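Local coordinates for leucine rich repeat and phosphatase domain containing protein (Entamoeba histolytica, PDB 3EMU), which has a dual-specificity phosphatase fold and probably binds phosphorylated groups, though it lacks the family's usual catalytic nucleophile, so its hydrolytic activity is uncertain, at residues Tyr16-Phe22 with Gly89-Gly95; Cys54-Arg58 with Phe79-Ser83. One frame throughout, in Å; residues are numbered along the deposited sequence.

The two contacts are two parts of one alpha/beta domain of the phosphatase fold. Contact 1 pairs strand 17-21 with strand 89-94 in the middle of the sheet; contact 2 lays helix 68-85 against the outermost strand 55-59. Their centres are 11 Å apart. Along the chain, both segments of contact 2 fall between those of contact 1, and helix 68-85 leads directly into strand 89-94. They also touch: Ile80 packs on Ile17, while Phe79 and Ser83 meet Val90. One helix thus spans several strands on a single face of the sheet, and the central strand that follows it runs to the sulfate-binding loop.

Contact 1: Tyr16-Phe22 with Gly89-Gly95. With SO4 (sulfate ion), chain B.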
ATOM      1  N   TYR A  16      -1.204  11.908  -2.998  1.00 66.63           N
ATOM      2  CA  TYR A  16      -2.412  11.040  -3.056  1.00 66.34           C
ATOM      3  C   TYR A  16      -2.329   9.660  -2.353  1.00 64.52           C
ATOM      4  O   TYR A  16      -3.329   8.964  -2.259  1.00 65.00           O
ATOM      5  CB  TYR A  16      -2.875  10.839  -4.507  1.00 67.19           C
ATOM      6  CG  TYR A  16      -3.091  12.121  -5.263  1.00 72.21           C
ATOM      7  CD1 TYR A  16      -3.870  13.151  -4.721  1.00 77.70           C
ATOM      8  CD2 TYR A  16      -2.501  12.320  -6.512  1.00 75.74           C
ATOM      9  CE1 TYR A  16      -4.061  14.344  -5.400  1.00 80.74           C
ATOM     10  CE2 TYR A  16      -2.684  13.491  -7.199  1.00 80.05           C
ATOM     11  CZ  TYR A  16      -3.464  14.505  -6.646  1.00 83.28           C
ATOM     12  OH  TYR A  16      -3.651  15.679  -7.351  1.00 87.57           O
ATOM     13  N   ILE A  17      -1.145   9.267  -1.886  1.00 63.25           N
ATOM     14  CA  ILE A  17      -0.918   7.935  -1.332  1.00 61.74           C
ATOM     15  C   ILE A  17      -0.518   8.031   0.145  1.00 60.69           C
ATOM     16  O   ILE A  17       0.525   8.631   0.515  1.00 59.09           O
ATOM     17  CB  ILE A  17       0.247   7.212  -2.072  1.00 62.81           C
ATOM     18  CG1 ILE A  17       0.021   7.180  -3.598  1.00 62.21           C
ATOM     19  CG2 ILE A  17       0.527   5.807  -1.469  1.00 61.28           C
ATOM     20  CD1 ILE A  17      -1.148   6.337  -4.070  1.00 62.32           C
ATOM     21  N   HIS A  18      -1.336   7.388   0.986  1.00 60.37           N
ATOM     22  CA  HIS A  18      -1.114   7.427   2.431  1.00 58.81           C
ATOM     23  C   HIS A  18      -1.105   6.009   2.980  1.00 58.17           C
ATOM     24  O   HIS A  18      -1.894   5.147   2.584  1.00 57.94           O
ATOM     25  CB  HIS A  18      -2.167   8.309   3.102  1.00 58.48           C
ATOM     26  CG  HIS A  18      -2.236   9.715   2.558  1.00 59.15           C
ATOM     27  ND1 HIS A  18      -1.718  10.811   3.234  1.00 58.08           N
ATOM     28  CD2 HIS A  18      -2.815  10.212   1.434  1.00 58.38           C
ATOM     29  CE1 HIS A  18      -1.972  11.915   2.552  1.00 57.28           C
ATOM     30  NE2 HIS A  18      -2.620  11.580   1.447  1.00 58.90           N
ATOM     31  N   LEU A  19      -0.166   5.789   3.878  1.00 57.46           N
ATOM     32  CA  LEU A  19       0.048   4.508   4.512  1.00 57.31           C
ATOM     33  C   LEU A  19      -0.353   4.579   6.023  1.00 57.13           C
ATOM     34  O   LEU A  19       0.117   5.465   6.762  1.00 55.81           O
ATOM     35  CB  LEU A  19       1.515   4.162   4.377  1.00 55.98           C
ATOM     36  CG  LEU A  19       1.949   2.796   4.854  1.00 56.11           C
ATOM     37  CD1 LEU A  19       1.086   1.701   4.227  1.00 56.64           C
ATOM     38  CD2 LEU A  19       3.434   2.633   4.541  1.00 55.81           C
ATOM     39  N   GLY A  20      -1.238   3.683   6.448  1.00 56.92           N
ATOM     40  CA  GLY A  20      -1.697   3.687   7.842  1.00 58.23           C
ATOM     41  C   GLY A  20      -2.135   2.343   8.454  1.00 59.16           C
ATOM     42  O   GLY A  20      -1.952   1.261   7.860  1.00 59.10           O
ATOM     43  N   SER A  21      -2.735   2.430   9.642  1.00 59.42           N
ATOM     44  CA  SER A  21      -3.211   1.271  10.396  1.00 59.98           C
ATOM     45  C   SER A  21      -4.716   1.427  10.652  1.00 61.03           C
ATOM     46  O   SER A  21      -5.262   2.539  10.527  1.00 60.83           O
ATOM     47  CB  SER A  21      -2.482   1.206  11.740  1.00 59.87           C
ATOM     48  OG  SER A  21      -2.760   2.379  12.501  1.00 58.38           O
ATOM     49  N   PHE A  22      -5.382   0.327  11.016  1.00 61.73           N
ATOM     50  CA  PHE A  22      -6.740   0.411  11.572  1.00 63.37           C
ATOM     51  C   PHE A  22      -6.907   1.561  12.571  1.00 62.34           C
ATOM     52  O   PHE A  22      -7.881   2.324  12.497  1.00 62.54           O
ATOM     53  CB  PHE A  22      -7.134  -0.901  12.271  1.00 65.51           C
ATOM     54  CG  PHE A  22      -8.524  -0.851  12.892  1.00 71.22           C
ATOM     55  CD1 PHE A  22      -9.661  -1.070  12.103  1.00 75.18           C
ATOM     56  CD2 PHE A  22      -8.697  -0.553  14.261  1.00 74.79           C
ATOM     57  CE1 PHE A  22     -10.924  -1.008  12.671  1.00 77.85           C
ATOM     58  CE2 PHE A  22      -9.959  -0.486  14.825  1.00 74.57           C
ATOM     59  CZ  PHE A  22     -11.067  -0.712  14.052  1.00 77.20           C
ATOM     60  N   GLY A  89      -7.024  11.516  -2.503  1.00 71.11           N
ATOM     61  CA  GLY A  89      -6.210  10.614  -1.678  1.00 67.99           C
ATOM     62  C   GLY A  89      -6.763   9.203  -1.556  1.00 65.98           C
ATOM     63  O   GLY A  89      -7.993   8.957  -1.494  1.00 65.27           O
ATOM     64  N   VAL A  90      -5.846   8.252  -1.529  1.00 64.62           N
ATOM     65  CA  VAL A  90      -6.211   6.878  -1.124  1.00 63.08           C
ATOM     66  C   VAL A  90      -5.386   6.526   0.124  1.00 61.75           C
ATOM     67  O   VAL A  90      -4.157   6.783   0.192  1.00 61.13           O
ATOM     68  CB  VAL A  90      -6.002   5.851  -2.259  1.00 62.18           C
ATOM     69  CG1 VAL A  90      -4.543   5.869  -2.732  1.00 62.24           C
ATOM     70  CG2 VAL A  90      -6.432   4.452  -1.841  1.00 61.45           C
ATOM     71  N   LEU A  91      -6.064   5.937   1.106  1.00 60.93           N
ATOM     72  CA  LEU A  91      -5.404   5.534   2.352  1.00 58.83           C
ATOM     73  C   LEU A  91      -5.289   4.036   2.386  1.00 58.14           C
ATOM     74  O   LEU A  91      -6.291   3.331   2.247  1.00 57.58           O
ATOM     75  CB  LEU A  91      -6.193   6.030   3.567  1.00 59.65           C
ATOM     76  CG  LEU A  91      -5.722   5.534   4.955  1.00 57.34           C
ATOM     77  CD1 LEU A  91      -4.251   5.920   5.246  1.00 51.46           C
ATOM     78  CD2 LEU A  91      -6.672   6.121   5.983  1.00 58.05           C
ATOM     79  N   ILE A  92      -4.066   3.529   2.560  1.00 57.74           N
ATOM     80  CA  ILE A  92      -3.865   2.078   2.468  1.00 58.32           C
ATOM     81  C   ILE A  92      -3.545   1.536   3.866  1.00 58.08           C
ATOM     82  O   ILE A  92      -2.615   2.002   4.506  1.00 57.68           O
ATOM     83  CB  ILE A  92      -2.761   1.705   1.429  1.00 58.58           C
ATOM     84  CG1 ILE A  92      -3.159   2.272   0.042  1.00 61.17           C
ATOM     85  CG2 ILE A  92      -2.526   0.171   1.369  1.00 55.24           C
ATOM     86  CD1 ILE A  92      -1.996   2.826  -0.761  1.00 61.62           C
ATOM     87  N   ILE A  93      -4.345   0.590   4.356  1.00 58.58           N
ATOM     88  CA  ILE A  93      -4.216   0.208   5.768  1.00 59.56           C
ATOM     89  C   ILE A  93      -4.238  -1.301   5.971  1.00 59.18           C
ATOM     90  O   ILE A  93      -4.876  -2.038   5.204  1.00 59.62           O
ATOM     91  CB  ILE A  93      -5.286   0.880   6.679  1.00 60.04           C
ATOM     92  CG1 ILE A  93      -6.658   0.283   6.418  1.00 62.48           C
ATOM     93  CG2 ILE A  93      -5.344   2.356   6.519  1.00 58.85           C
ATOM     94  CD1 ILE A  93      -7.727   0.712   7.489  1.00 64.40           C
ATOM     95  N   SER A  94      -3.454  -1.756   6.944  1.00 58.61           N
ATOM     96  CA  SER A  94      -3.576  -3.122   7.479  1.00 58.76           C
ATOM     97  C   SER A  94      -3.786  -2.985   9.010  1.00 59.63           C
ATOM     98  O   SER A  94      -3.721  -1.864   9.526  1.00 59.54           O
ATOM     99  CB  SER A  94      -2.344  -3.979   7.135  1.00 57.17           C
ATOM    100  OG  SER A  94      -1.175  -3.300   7.509  1.00 54.59           O
ATOM    101  N   GLY A  95      -4.059  -4.093   9.715  1.00 60.20           N
ATOM    102  CA  GLY A  95      -4.368  -4.064  11.170  1.00 60.18           C
ATOM    103  C   GLY A  95      -3.362  -3.266  11.996  1.00 60.46           C
ATOM    104  O   GLY A  95      -3.726  -2.272  12.652  1.00 60.02           O
TER
HETATM  105  S   SO4 B   1      -0.261  -5.961   9.577  1.00 64.06           S
HETATM  106  O1  SO4 B   1       0.320  -4.695   9.092  1.00 66.42           O
HETATM  107  O2  SO4 B   1      -0.285  -7.023   8.609  1.00 63.05           O
HETATM  108  O3  SO4 B   1       0.615  -6.389  10.652  1.00 68.21           O
HETATM  109  O4  SO4 B   1      -1.632  -5.743   9.975  1.00 68.11           O
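The parallel pairing of 16-22 with 89-95 opens with Val90 N bonded to Tyr16 O at 2.7 Å, nearly straight at 175°. The short strands diverge by 30°, with axes 4.7 Å apart at their closest. Even-numbered residues of 16-22 supply the bonding groups, as a parallel pair requires: His18 straddles Leu91, its N bonded to Val90 O and its O accepting Ile92 N at 2.7 Å, and Gly20 N binds Ile92 O. The bond from Ser94 N to Gly20 O is weak, at 3.5 Å, before Phe22 N closes the ladder on Ser94 O (3.1 Å).

Ile17, Val90 and Ile92 share one face. Ile17 CD1 runs alongside Val90 CG1 (3.7 Å), while its other branch, CG2, is met by Ile92 CD1. On the reverse face Leu91 CD1 reaches back to His18 CB at 3.8 Å, and the His18 ring turns its edge to Val90 O; its ND1 is bonded to Tyr30 OH. Ser94 OG, set between the backbone N and carbonyl carbon (chi1 51°), donates to sulfate O1 at 2.6 Å and accepts from Ala101 N. Ser94 and Lys100 stand where the family's CX5R P-loop has its cysteine and arginine, so the loop keeps an anion-binding shape without the usual nucleophile; Lys100 also binds the sulfate, which probably marks the phosphate site. Helices 68-85 and 100-112 cover the Ile17, Leu19 and Ile92 face, and strand 36-42 adjoins 89-94 on its other side.

Contact 2: Cys54-Arg58 with Phe79-Ser83; sequences CDILR and FIIRS
Leu57 reaches out from the strand as Phe79 reaches in from the helix, the two overlapping flank to flank, and the phenylalanine can be followed outward from its backbone. Its CB touches Leu57 CD2 at 3.7 Å. CG lies anti to the backbone N (chi1 179°), which carries the ring across to the strand. There CD1 and CE1 lie beneath Leu57 CB, a CH-pi contact in which CB is 3.6 Å from the ring centroid and 15° off its normal. At the far end CZ stands 3.6 Å from Asp55 O, which approaches the ring at its edge.

The helix runs nearly antiparallel to the strand, with the short axes 10.6 Å apart. This is the packing of a beta-alpha-beta crossover: helix 68-85 returns the chain from edge strand 55-59 to the parallel strand 89-94, passing over strand 36-42, whose Ser38 also touches Phe79.

One turn further on, Arg82 comes back toward the strand beside the same ring. Phe79 CD1 lies over a face of its guanidinium, on the side of the phenyl plane away from Leu57 CB. Bent at chi3, the arginine brings NH2 within 2.8 Å of Asp55 OD1, a salt bridge with the carboxylate and guanidinium planes turned 51° apart; because a second Arg82 conformer is modelled, this bridge is doubtful as a permanent feature. Asp55 OD2 also has a long, weak ion pair with Arg86, close to Arg82.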
ATOM      1  N   CYS A  54     -16.907   6.114   2.293  1.00 99.00           N
ATOM      2  CA  CYS A  54     -15.758   6.219   1.376  1.00 95.32           C
ATOM      3  C   CYS A  54     -15.814   5.182   0.245  1.00 92.68           C
ATOM      4  O   CYS A  54     -16.565   4.204   0.325  1.00 91.81           O
ATOM      5  CB  CYS A  54     -14.455   6.007   2.168  1.00 95.64           C
ATOM      6  SG  CYS A  54     -13.814   7.469   3.044  1.00 95.45           S
ATOM      7  N   ASP A  55     -15.016   5.382  -0.806  1.00 89.65           N
ATOM      8  CA  ASP A  55     -14.714   4.278  -1.739  1.00 86.80           C
ATOM      9  C   ASP A  55     -13.857   3.235  -1.022  1.00 83.63           C
ATOM     10  O   ASP A  55     -12.821   3.566  -0.470  1.00 82.46           O
ATOM     11  CB  ASP A  55     -13.933   4.778  -2.959  1.00 87.67           C
ATOM     12  CG  ASP A  55     -14.807   5.003  -4.181  1.00 89.84           C
ATOM     13  OD1 ASP A  55     -15.418   4.013  -4.650  1.00 92.25           O
ATOM     14  OD2 ASP A  55     -14.821   6.150  -4.705  1.00 90.78           O
ATOM     15  N   ILE A  56     -14.274   1.981  -1.040  1.00 80.51           N
ATOM     16  CA  ILE A  56     -13.545   0.975  -0.294  1.00 78.63           C
ATOM     17  C   ILE A  56     -13.267  -0.283  -1.094  1.00 76.46           C
ATOM     18  O   ILE A  56     -14.130  -0.770  -1.794  1.00 76.43           O
ATOM     19  CB  ILE A  56     -14.285   0.568   1.006  1.00 79.30           C
ATOM     20  CG1 ILE A  56     -14.304   1.748   1.975  1.00 80.31           C
ATOM     21  CG2 ILE A  56     -13.589  -0.612   1.680  1.00 78.79           C
ATOM     22  CD1 ILE A  56     -14.800   1.406   3.345  1.00 84.89           C
ATOM     23  N   LEU A  57     -12.055  -0.801  -0.977  1.00 73.48           N
ATOM     24  CA  LEU A  57     -11.741  -2.092  -1.534  1.00 70.96           C
ATOM     25  C   LEU A  57     -10.983  -2.891  -0.480  1.00 69.71           C
ATOM     26  O   LEU A  57     -10.035  -2.409   0.126  1.00 68.26           O
ATOM     27  CB  LEU A  57     -10.896  -1.948  -2.793  1.00 71.08           C
ATOM     28  CG  LEU A  57     -10.405  -3.272  -3.368  1.00 71.84           C
ATOM     29  CD1 LEU A  57     -11.588  -4.108  -3.750  1.00 71.98           C
ATOM     30  CD2 LEU A  57      -9.481  -3.094  -4.550  1.00 72.63           C
ATOM     31  N   ARG A  58     -11.415  -4.125  -0.263  1.00 69.07           N
ATOM     32  CA  ARG A  58     -10.754  -5.021   0.675  1.00 68.44           C
ATOM     33  C   ARG A  58      -9.990  -6.084  -0.095  1.00 67.72           C
ATOM     34  O   ARG A  58     -10.566  -6.750  -0.956  1.00 66.96           O
ATOM     35  CB  ARG A  58     -11.778  -5.719   1.605  1.00 68.40           C
ATOM     36  N   PHE A  79      -7.236   0.227  -8.165  1.00 61.64           N
ATOM     37  CA  PHE A  79      -8.008   1.035  -7.209  1.00 60.38           C
ATOM     38  C   PHE A  79      -7.162   2.224  -6.874  1.00 59.35           C
ATOM     39  O   PHE A  79      -7.628   3.357  -6.887  1.00 58.55           O
ATOM     40  CB  PHE A  79      -8.295   0.151  -5.971  1.00 62.21           C
ATOM     41  CG  PHE A  79      -9.080   0.828  -4.861  1.00 64.29           C
ATOM     42  CD1 PHE A  79     -10.488   0.918  -4.920  1.00 64.47           C
ATOM     43  CD2 PHE A  79      -8.424   1.295  -3.719  1.00 63.56           C
ATOM     44  CE1 PHE A  79     -11.223   1.499  -3.865  1.00 65.14           C
ATOM     45  CE2 PHE A  79      -9.151   1.868  -2.657  1.00 63.40           C
ATOM     46  CZ  PHE A  79     -10.550   1.979  -2.737  1.00 63.89           C
ATOM     47  N   ILE A  80      -5.861   2.009  -6.677  1.00 59.27           N
ATOM     48  CA  ILE A  80      -4.987   3.170  -6.412  1.00 58.85           C
ATOM     49  C   ILE A  80      -4.919   4.179  -7.578  1.00 59.92           C
ATOM     50  O   ILE A  80      -4.990   5.389  -7.393  1.00 59.07           O
ATOM     51  CB  ILE A  80      -3.571   2.724  -6.024  1.00 58.83           C
ATOM     52  CG1 ILE A  80      -3.617   1.940  -4.701  1.00 58.84           C
ATOM     53  CG2 ILE A  80      -2.626   3.916  -5.906  1.00 56.50           C
ATOM     54  CD1 ILE A  80      -2.297   1.310  -4.293  1.00 56.74           C
ATOM     55  N   ILE A  81      -4.750   3.686  -8.796  1.00 61.66           N
ATOM     56  CA  ILE A  81      -4.617   4.620  -9.914  1.00 62.28           C
ATOM     57  C   ILE A  81      -5.962   5.302 -10.163  1.00 62.98           C
ATOM     58  O   ILE A  81      -6.002   6.485 -10.468  1.00 62.88           O
ATOM     59  CB  ILE A  81      -3.991   3.940 -11.197  1.00 62.15           C
ATOM     60  CG1 ILE A  81      -2.493   3.891 -11.014  1.00 62.10           C
ATOM     61  CG2 ILE A  81      -4.265   4.784 -12.435  1.00 60.83           C
ATOM     62  CD1 ILE A  81      -1.817   2.872 -11.802  1.00 63.41           C
ATOM     63  N   ARG A  82      -7.069   4.578  -9.996  1.00 64.56           N
ATOM     64  CA  ARG A  82      -8.395   5.219 -10.031  0.50 66.07           C
ATOM     65  C   ARG A  82      -8.489   6.438  -9.125  1.00 66.93           C
ATOM     66  O   ARG A  82      -9.218   7.380  -9.409  1.00 68.09           O
ATOM     67  CB  ARG A  82      -9.511   4.244  -9.647  0.50 66.57           C
ATOM     68  CG  ARG A  82     -10.892   4.887  -9.566  0.50 67.33           C
ATOM     69  CD  ARG A  82     -11.981   3.855  -9.272  0.50 71.76           C
ATOM     70  NE  ARG A  82     -12.402   3.777  -7.868  0.50 74.46           N
ATOM     71  CZ  ARG A  82     -12.990   2.704  -7.327  0.50 76.46           C
ATOM     72  NH1 ARG A  82     -13.209   1.616  -8.048  0.50 76.74           N
ATOM     73  NH2 ARG A  82     -13.359   2.702  -6.057  0.50 78.46           N
ATOM     74  N   SER A  83      -7.741   6.447  -8.023  1.00 67.45           N
ATOM     75  CA  SER A  83      -7.867   7.539  -7.073  1.00 67.84           C
ATOM     76  C   SER A  83      -6.947   8.691  -7.471  1.00 68.40           C
ATOM     77  O   SER A  83      -7.276   9.871  -7.278  1.00 67.41           O
ATOM     78  CB  SER A  83      -7.616   7.039  -5.609  1.00 67.52           C
ATOM     79  OG  SER A  83      -7.445   8.101  -4.671  1.00 66.43           O
TER